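Local coordinates for protein aminotransferase (Neisseria meningitidis Z2491, PDB 3JTX) that probably transfers amino groups between amino acids and oxo acids as a pyridoxal-phosphate-dependent enzyme of the class I and II aminotransferase family, at residues 91-96 with 232-237; 73-78 with 254-259. All coordinates share one frame; numbering follows the deposited sequence. Where two conformers were deposited one is given.

Contact 1 (91-96 with 232-237); sequences DNEILP and RSRQKL
E93 and R234 reach across the surface of the protein and meet through their charged ends, the two side chains crossing at about a right angle. The meeting is carried on the arginine side by NH1, which lies 3.0 Å from OE1 of E93 in a salt bridge. The same nitrogen points one N-H almost straight at the other carboxylate oxygen, E93 OE2, over 3.3 Å with an angle of 171° at the hydrogen; this hydrogen bond is weak by its length. Both oxygens lie at the guanidinium edge and share the single nitrogen NH1; with the planes 51° apart this is not the flat pairing of two nitrogens with two oxygens. Beside it, the aliphatic CD of R234 rests 3.5 Å from E93 OE2.

In the seven-stranded mixed sheet of the fold-type I aminotransferase core, the bridge runs from E93, next to I94 of edge strand 94-97, across the end of strand 255-259 to the type II turn R234–L237 that leads into strand 237-242, the next strand but one. This turn is closed by the bond from L237 N to R234 O, while S233 OG accepts from Q235 N in an ST turn just before it. With CG anti to the carbonyl carbon (chi1 -74°), R234 runs extended from CG to NE and spans the gap between backbones whose nearest CA atoms, those of E93 and R234, are 9.4 Å apart. Each charged group has a further partner in the connection after helix 69-82: E93 OE1 accepts from the backbone N of D89, and R234 NH2 donates to the carbonyl oxygen of T87. Held at both NH1 and NH2, the guanidinium is probably restricted in its rotation.

Contact 2 (73-78 with 254-259); sequences QACANW and SGFVAG
C75 lays its CB over one face of the F256 ring, 4.0 Å from the centroid and 16° off the ring normal, a CH-pi contact. Its SG leans further toward the ring margin on the backbone side, coming within 3.4 Å of F256 CD2; measured to the centroid the sulfur lies obliquely, 40° off the normal, in a Cys sulfur-aromatic contact. The phenyl ring is turned toward the helix by a chi1 of 68°, which sets CG between the backbone N and the carbonyl carbon. W78, one helical turn on from C75, approaches the same ring from another direction: the benzo part of its indole reaches the far end of the phenylalanine at the ring edge, with W78 CZ3 3.9 Å from F256 CZ. Here the two aromatic groups slant against each other without stacking.

F256 thus fits against the i and i+3 positions of helix 69-82, one of the contacts that seat this helix on the large-domain sheet of a class I and II aminotransferase. W290 from helix 280-291 completes the aromatic cluster, meeting F256 edge-to-face and also touching W78 and C75. On the strand side, F256 packs against M239 and T241 of strand 237-242. All three side chains that touch across the segments are buried, and no hydrogen bond links helix to strand here; the attachment rests on apolar burial and close van der Waals packing, with a modest contribution probably coming from the polarisable sulfur and the CB hydrogens facing the pi cloud.

How the contacts relate
Contacts 1 and 2 have centres about 10 Å apart. Along the sequence the order is 73-78, 91-96, 232-237 and 254-259, so both segments of contact 1 fall between the two of contact 2. Strands 94-97 and 255-259 are antiparallel neighbours in the mixed sheet, joined by probable backbone hydrogen bonds from V257 N to L95 O and from G259 N to E93 O. I94 adds apolar packing on C75 and A76 of helix 69-82. A surface salt bridge and a buried apolar contact thus lie near the same end of the sheet, both involving strand 94-97 or its neighbour 255-259, and bring together widely separated parts of the sequence within one aminotransferase fold.

Contact 1 (91-96 with 232-237)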
ATOM      1  N   ASP A  91       2.946  -3.800  21.872  1.00 18.03           N
ATOM      2  CA  ASP A  91       4.355  -3.978  21.459  1.00 18.58           C
ATOM      3  C   ASP A  91       4.590  -5.093  20.436  1.00 18.11           C
ATOM      4  O   ASP A  91       5.611  -5.057  19.743  1.00 18.35           O
ATOM      5  CB  ASP A  91       5.250  -4.317  22.670  1.00 19.96           C
ATOM      6  CG  ASP A  91       5.358  -3.185  23.686  1.00 22.39           C
ATOM      7  OD1 ASP A  91       5.255  -1.998  23.313  1.00 25.31           O
ATOM      8  OD2 ASP A  91       5.591  -3.497  24.874  1.00 27.34           O
ATOM      9  N   ASN A  92       3.714  -6.105  20.351  1.00 16.87           N
ATOM     10  CA  ASN A  92       4.008  -7.192  19.419  0.50 16.65           C
ATOM     11  C   ASN A  92       2.816  -7.904  18.779  1.00 16.45           C
ATOM     12  O   ASN A  92       3.025  -8.721  17.894  1.00 16.00           O
ATOM     13  CB  ASN A  92       4.993  -8.203  20.030  0.50 16.56           C
ATOM     14  CG  ASN A  92       4.446  -8.907  21.258  0.50 16.75           C
ATOM     15  OD1 ASN A  92       3.260  -8.855  21.549  0.50 15.83           O
ATOM     16  ND2 ASN A  92       5.328  -9.588  21.976  0.50 19.24           N
ATOM     17  N   GLU A  93       1.585  -7.540  19.150  1.00 15.87           N
ATOM     18  CA  GLU A  93       0.381  -8.202  18.614  1.00 15.80           C
ATOM     19  C   GLU A  93      -0.501  -7.337  17.729  1.00 15.67           C
ATOM     20  O   GLU A  93      -1.588  -7.766  17.338  1.00 15.30           O
ATOM     21  CB  GLU A  93      -0.463  -8.770  19.757  1.00 15.55           C
ATOM     22  CG  GLU A  93       0.181  -9.959  20.451  1.00 16.87           C
ATOM     23  CD  GLU A  93      -0.707 -10.599  21.501  1.00 17.95           C
ATOM     24  OE1 GLU A  93      -1.157  -9.885  22.422  1.00 17.01           O
ATOM     25  OE2 GLU A  93      -0.941 -11.830  21.402  1.00 17.40           O
ATOM     26  N   ILE A  94      -0.037  -6.133  17.404  1.00 15.73           N
ATOM     27  CA  ILE A  94      -0.803  -5.180  16.611  1.00 15.15           C
ATOM     28  C   ILE A  94       0.078  -4.492  15.561  1.00 15.61           C
ATOM     29  O   ILE A  94       1.139  -3.974  15.883  1.00 15.81           O
ATOM     30  CB  ILE A  94      -1.414  -4.086  17.516  1.00 15.64           C
ATOM     31  CG1 ILE A  94      -2.273  -4.723  18.606  1.00 16.02           C
ATOM     32  CG2 ILE A  94      -2.212  -3.063  16.674  1.00 15.80           C
ATOM     33  CD1 ILE A  94      -3.013  -3.752  19.510  1.00 15.96           C
ATOM     34  N   LEU A  95      -0.354  -4.484  14.302  1.00 15.60           N
ATOM     35  CA  LEU A  95       0.272  -3.609  13.277  1.00 15.12           C
ATOM     36  C   LEU A  95      -0.784  -2.714  12.653  1.00 15.59           C
ATOM     37  O   LEU A  95      -1.862  -3.187  12.280  1.00 13.64           O
ATOM     38  CB  LEU A  95       0.947  -4.411  12.151  1.00 15.63           C
ATOM     39  CG  LEU A  95       2.195  -5.228  12.490  1.00 16.51           C
ATOM     40  CD1 LEU A  95       2.691  -6.033  11.236  1.00 16.00           C
ATOM     41  CD2 LEU A  95       3.306  -4.303  13.087  1.00 18.19           C
ATOM     42  N   PRO A  96      -0.480  -1.416  12.511  1.00 15.75           N
ATOM     43  CA  PRO A  96      -1.396  -0.619  11.692  1.00 15.66           C
ATOM     44  C   PRO A  96      -1.305  -0.970  10.203  1.00 15.47           C
ATOM     45  O   PRO A  96      -0.228  -1.349   9.696  1.00 15.15           O
ATOM     46  CB  PRO A  96      -0.926   0.817  11.941  1.00 15.64           C
ATOM     47  CG  PRO A  96       0.501   0.696  12.347  1.00 17.25           C
ATOM     48  CD  PRO A  96       0.723  -0.668  12.917  1.00 16.05           C
ATOM     49  N   ARG A 232      -8.433 -20.514  24.396  1.00 15.07           N
ATOM     50  CA  ARG A 232      -7.505 -20.816  23.308  1.00 15.93           C
ATOM     51  C   ARG A 232      -6.542 -19.656  23.118  1.00 16.00           C
ATOM     52  O   ARG A 232      -6.936 -18.510  23.276  1.00 16.84           O
ATOM     53  CB  ARG A 232      -8.325 -21.018  22.025  1.00 15.86           C
ATOM     54  CG  ARG A 232      -7.529 -21.417  20.800  1.00 17.19           C
ATOM     55  CD  ARG A 232      -8.440 -21.633  19.584  1.00 19.56           C
ATOM     56  NE  ARG A 232      -7.677 -22.166  18.459  1.00 19.94           N
ATOM     57  CZ  ARG A 232      -7.436 -23.461  18.253  1.00 19.63           C
ATOM     58  NH1 ARG A 232      -7.929 -24.389  19.080  1.00 19.18           N
ATOM     59  NH2 ARG A 232      -6.703 -23.832  17.208  1.00 19.19           N
ATOM     60  N   SER A 233      -5.287 -19.951  22.787  1.00 15.70           N
ATOM     61  CA  SER A 233      -4.294 -18.918  22.501  1.00 16.08           C
ATOM     62  C   SER A 233      -4.611 -18.211  21.169  1.00 16.04           C
ATOM     63  O   SER A 233      -5.525 -18.591  20.445  1.00 15.30           O
ATOM     64  CB  SER A 233      -2.897 -19.548  22.423  1.00 16.47           C
ATOM     65  OG  SER A 233      -2.685 -20.180  21.164  1.00 16.62           O
ATOM     66  N   ARG A 234      -3.822 -17.205  20.841  1.00 16.44           N
ATOM     67  CA  ARG A 234      -3.941 -16.504  19.563  1.00 16.77           C
ATOM     68  C   ARG A 234      -3.027 -17.061  18.479  1.00 16.32           C
ATOM     69  O   ARG A 234      -2.809 -16.394  17.477  1.00 15.78           O
ATOM     70  CB  ARG A 234      -3.604 -15.038  19.760  1.00 17.63           C
ATOM     71  CG  ARG A 234      -4.666 -14.299  20.450  1.00 19.25           C
ATOM     72  CD  ARG A 234      -4.175 -12.940  20.903  1.00 22.04           C
ATOM     73  NE  ARG A 234      -5.110 -12.507  21.906  1.00 24.84           N
ATOM     74  CZ  ARG A 234      -4.834 -11.788  22.976  1.00 23.82           C
ATOM     75  NH1 ARG A 234      -3.612 -11.311  23.228  1.00 22.63           N
ATOM     76  NH2 ARG A 234      -5.828 -11.529  23.796  1.00 22.43           N
ATOM     77  N   GLN A 235      -2.474 -18.258  18.664  1.00 15.48           N
ATOM     78  CA  GLN A 235      -1.564 -18.829  17.669  0.50 15.74           C
ATOM     79  C   GLN A 235      -2.304 -19.024  16.342  1.00 15.24           C
ATOM     80  O   GLN A 235      -3.408 -19.596  16.313  1.00 14.58           O
ATOM     81  CB  GLN A 235      -0.986 -20.171  18.146  0.50 15.94           C
ATOM     82  CG  GLN A 235       0.151 -20.690  17.267  0.50 17.30           C
ATOM     83  CD  GLN A 235       0.721 -22.008  17.743  0.50 18.85           C
ATOM     84  OE1 GLN A 235       1.870 -22.081  18.158  0.50 20.20           O
ATOM     85  NE2 GLN A 235      -0.078 -23.054  17.680  0.50 20.47           N
ATOM     86  N   LYS A 236      -1.693 -18.557  15.252  1.00 14.74           N
ATOM     87  CA  LYS A 236      -2.237 -18.674  13.900  1.00 14.85           C
ATOM     88  C   LYS A 236      -3.607 -17.981  13.711  1.00 14.66           C
ATOM     89  O   LYS A 236      -4.393 -18.387  12.848  1.00 14.51           O
ATOM     90  CB  LYS A 236      -2.299 -20.141  13.477  1.00 15.79           C
ATOM     91  CG  LYS A 236      -0.918 -20.814  13.333  1.00 18.34           C
ATOM     92  CD  LYS A 236      -1.032 -22.200  12.711  1.00 21.21           C
ATOM     93  CE  LYS A 236       0.358 -22.784  12.449  1.00 23.34           C
ATOM     94  NZ  LYS A 236       0.289 -24.206  12.008  1.00 24.56           N
ATOM     95  N   LEU A 237      -3.883 -16.964  14.530  1.00 14.20           N
ATOM     96  CA  LEU A 237      -5.096 -16.134  14.430  1.00 14.99           C
ATOM     97  C   LEU A 237      -4.714 -14.697  14.163  1.00 15.08           C
ATOM     98  O   LEU A 237      -3.847 -14.161  14.838  1.00 15.15           O
ATOM     99  CB  LEU A 237      -5.894 -16.137  15.736  1.00 14.74           C
ATOM    100  CG  LEU A 237      -6.386 -17.447  16.325  1.00 16.80           C
ATOM    101  CD1 LEU A 237      -7.255 -17.145  17.561  1.00 16.77           C
ATOM    102  CD2 LEU A 237      -7.175 -18.243  15.277  1.00 17.75           C
TER

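Contact 2 (73-78 with 254-259)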
ATOM      1  N   GLN A  73      -1.063   1.447  20.795  1.00 16.12           N
ATOM      2  CA  GLN A  73      -1.674   1.459  22.121  1.00 16.56           C
ATOM      3  C   GLN A  73      -3.137   1.893  22.077  1.00 16.38           C
ATOM      4  O   GLN A  73      -3.970   1.361  22.836  1.00 15.62           O
ATOM      5  CB  GLN A  73      -0.854   2.318  23.108  1.00 16.71           C
ATOM      6  CG  GLN A  73      -1.306   2.186  24.547  1.00 19.58           C
ATOM      7  CD  GLN A  73      -1.189   0.759  25.069  1.00 23.38           C
ATOM      8  OE1 GLN A  73      -0.162   0.112  24.886  1.00 25.42           O
ATOM      9  NE2 GLN A  73      -2.239   0.271  25.723  1.00 22.45           N
ATOM     10  N   ALA A  74      -3.464   2.843  21.194  1.00 16.18           N
ATOM     11  CA  ALA A  74      -4.863   3.239  20.986  1.00 15.72           C
ATOM     12  C   ALA A  74      -5.688   2.044  20.484  1.00 15.64           C
ATOM     13  O   ALA A  74      -6.829   1.834  20.907  1.00 15.65           O
ATOM     14  CB  ALA A  74      -4.959   4.387  19.997  1.00 15.30           C
ATOM     15  N   CYS A  75      -5.102   1.260  19.585  1.00 15.86           N
ATOM     16  CA  CYS A  75      -5.756   0.047  19.111  1.00 16.57           C
ATOM     17  C   CYS A  75      -5.939  -0.964  20.240  1.00 16.28           C
ATOM     18  O   CYS A  75      -7.021  -1.543  20.377  1.00 16.39           O
ATOM     19  CB  CYS A  75      -4.985  -0.573  17.954  1.00 16.65           C
ATOM     20  SG  CYS A  75      -4.926   0.497  16.516  1.00 17.45           S
ATOM     21  N   ALA A  76      -4.890  -1.171  21.032  1.00 16.14           N
ATOM     22  CA  ALA A  76      -4.937  -2.080  22.199  1.00 16.45           C
ATOM     23  C   ALA A  76      -5.998  -1.641  23.209  1.00 16.76           C
ATOM     24  O   ALA A  76      -6.759  -2.467  23.734  1.00 16.59           O
ATOM     25  CB  ALA A  76      -3.579  -2.166  22.860  1.00 16.01           C
ATOM     26  N   ASN A  77      -6.044  -0.337  23.484  1.00 17.15           N
ATOM     27  CA  ASN A  77      -7.033   0.224  24.396  1.00 17.06           C
ATOM     28  C   ASN A  77      -8.459   0.047  23.877  1.00 16.20           C
ATOM     29  O   ASN A  77      -9.351  -0.319  24.639  1.00 15.86           O
ATOM     30  CB  ASN A  77      -6.770   1.705  24.648  1.00 17.85           C
ATOM     31  CG  ASN A  77      -5.496   1.956  25.443  1.00 18.99           C
ATOM     32  OD1 ASN A  77      -4.964   1.056  26.090  1.00 18.67           O
ATOM     33  ND2 ASN A  77      -4.994   3.188  25.380  1.00 19.17           N
ATOM     34  N   TRP A  78      -8.664   0.309  22.587  1.00 15.67           N
ATOM     35  CA  TRP A  78      -9.960   0.085  21.947  1.00 15.52           C
ATOM     36  C   TRP A  78     -10.432  -1.374  22.061  1.00 15.09           C
ATOM     37  O   TRP A  78     -11.589  -1.632  22.411  1.00 14.58           O
ATOM     38  CB  TRP A  78      -9.941   0.490  20.467  1.00 15.59           C
ATOM     39  CG  TRP A  78     -11.265   0.237  19.819  1.00 16.13           C
ATOM     40  CD1 TRP A  78     -12.397   1.003  19.932  1.00 15.78           C
ATOM     41  CD2 TRP A  78     -11.617  -0.879  18.996  1.00 15.48           C
ATOM     42  NE1 TRP A  78     -13.420   0.436  19.221  1.00 15.31           N
ATOM     43  CE2 TRP A  78     -12.970  -0.720  18.635  1.00 15.53           C
ATOM     44  CE3 TRP A  78     -10.919  -1.988  18.525  1.00 15.42           C
ATOM     45  CZ2 TRP A  78     -13.645  -1.642  17.824  1.00 15.03           C
ATOM     46  CZ3 TRP A  78     -11.581  -2.898  17.707  1.00 16.41           C
ATOM     47  CH2 TRP A  78     -12.932  -2.718  17.368  1.00 14.82           C
ATOM     48  N   SER A 254      -7.127   3.424   6.662  1.00 15.12           N
ATOM     49  CA  SER A 254      -6.568   3.116   7.972  1.00 15.52           C
ATOM     50  C   SER A 254      -7.324   2.015   8.736  1.00 15.04           C
ATOM     51  O   SER A 254      -8.549   2.071   8.908  1.00 14.46           O
ATOM     52  CB  SER A 254      -6.533   4.391   8.807  1.00 15.34           C
ATOM     53  OG  SER A 254      -6.059   4.154  10.120  1.00 14.76           O
ATOM     54  N   GLY A 255      -6.564   1.022   9.201  1.00 15.00           N
ATOM     55  CA  GLY A 255      -7.069   0.017  10.104  1.00 15.00           C
ATOM     56  C   GLY A 255      -5.917  -0.594  10.878  1.00 15.17           C
ATOM     57  O   GLY A 255      -4.856   0.030  11.044  1.00 13.80           O
ATOM     58  N   PHE A 256      -6.121  -1.813  11.349  1.00 15.28           N
ATOM     59  CA  PHE A 256      -5.044  -2.570  11.969  1.00 15.59           C
ATOM     60  C   PHE A 256      -5.284  -4.057  11.834  1.00 16.26           C
ATOM     61  O   PHE A 256      -6.398  -4.476  11.550  1.00 16.63           O
ATOM     62  CB  PHE A 256      -4.819  -2.168  13.438  1.00 15.76           C
ATOM     63  CG  PHE A 256      -5.936  -2.542  14.386  1.00 15.62           C
ATOM     64  CD1 PHE A 256      -5.994  -3.799  14.966  1.00 15.38           C
ATOM     65  CD2 PHE A 256      -6.911  -1.612  14.727  1.00 15.23           C
ATOM     66  CE1 PHE A 256      -7.010  -4.124  15.874  1.00 14.31           C
ATOM     67  CE2 PHE A 256      -7.921  -1.922  15.637  1.00 15.43           C
ATOM     68  CZ  PHE A 256      -7.969  -3.178  16.212  1.00 14.55           C
ATOM     69  N   VAL A 257      -4.207  -4.821  11.998  1.00 16.17           N
ATOM     70  CA  VAL A 257      -4.241  -6.273  12.087  1.00 16.36           C
ATOM     71  C   VAL A 257      -3.720  -6.624  13.487  1.00 16.58           C
ATOM     72  O   VAL A 257      -2.839  -5.944  14.019  1.00 17.37           O
ATOM     73  CB  VAL A 257      -3.414  -6.935  10.977  1.00 16.48           C
ATOM     74  CG1 VAL A 257      -1.932  -6.513  11.042  1.00 16.77           C
ATOM     75  CG2 VAL A 257      -3.544  -8.453  11.040  1.00 17.64           C
ATOM     76  N   ALA A 258      -4.302  -7.637  14.112  1.00 16.13           N
ATOM     77  CA  ALA A 258      -3.915  -8.019  15.477  1.00 15.67           C
ATOM     78  C   ALA A 258      -4.007  -9.522  15.688  1.00 15.74           C
ATOM     79  O   ALA A 258      -4.866 -10.188  15.110  1.00 15.89           O
ATOM     80  CB  ALA A 258      -4.784  -7.299  16.499  1.00 15.34           C
ATOM     81  N   GLY A 259      -3.132 -10.052  16.532  1.00 15.14           N
ATOM     82  CA  GLY A 259      -3.105 -11.481  16.804  1.00 14.97           C
ATOM     83  C   GLY A 259      -1.683 -11.990  16.941  1.00 14.60           C
ATOM     84  O   GLY A 259      -0.819 -11.293  17.485  1.00 15.23           O
TER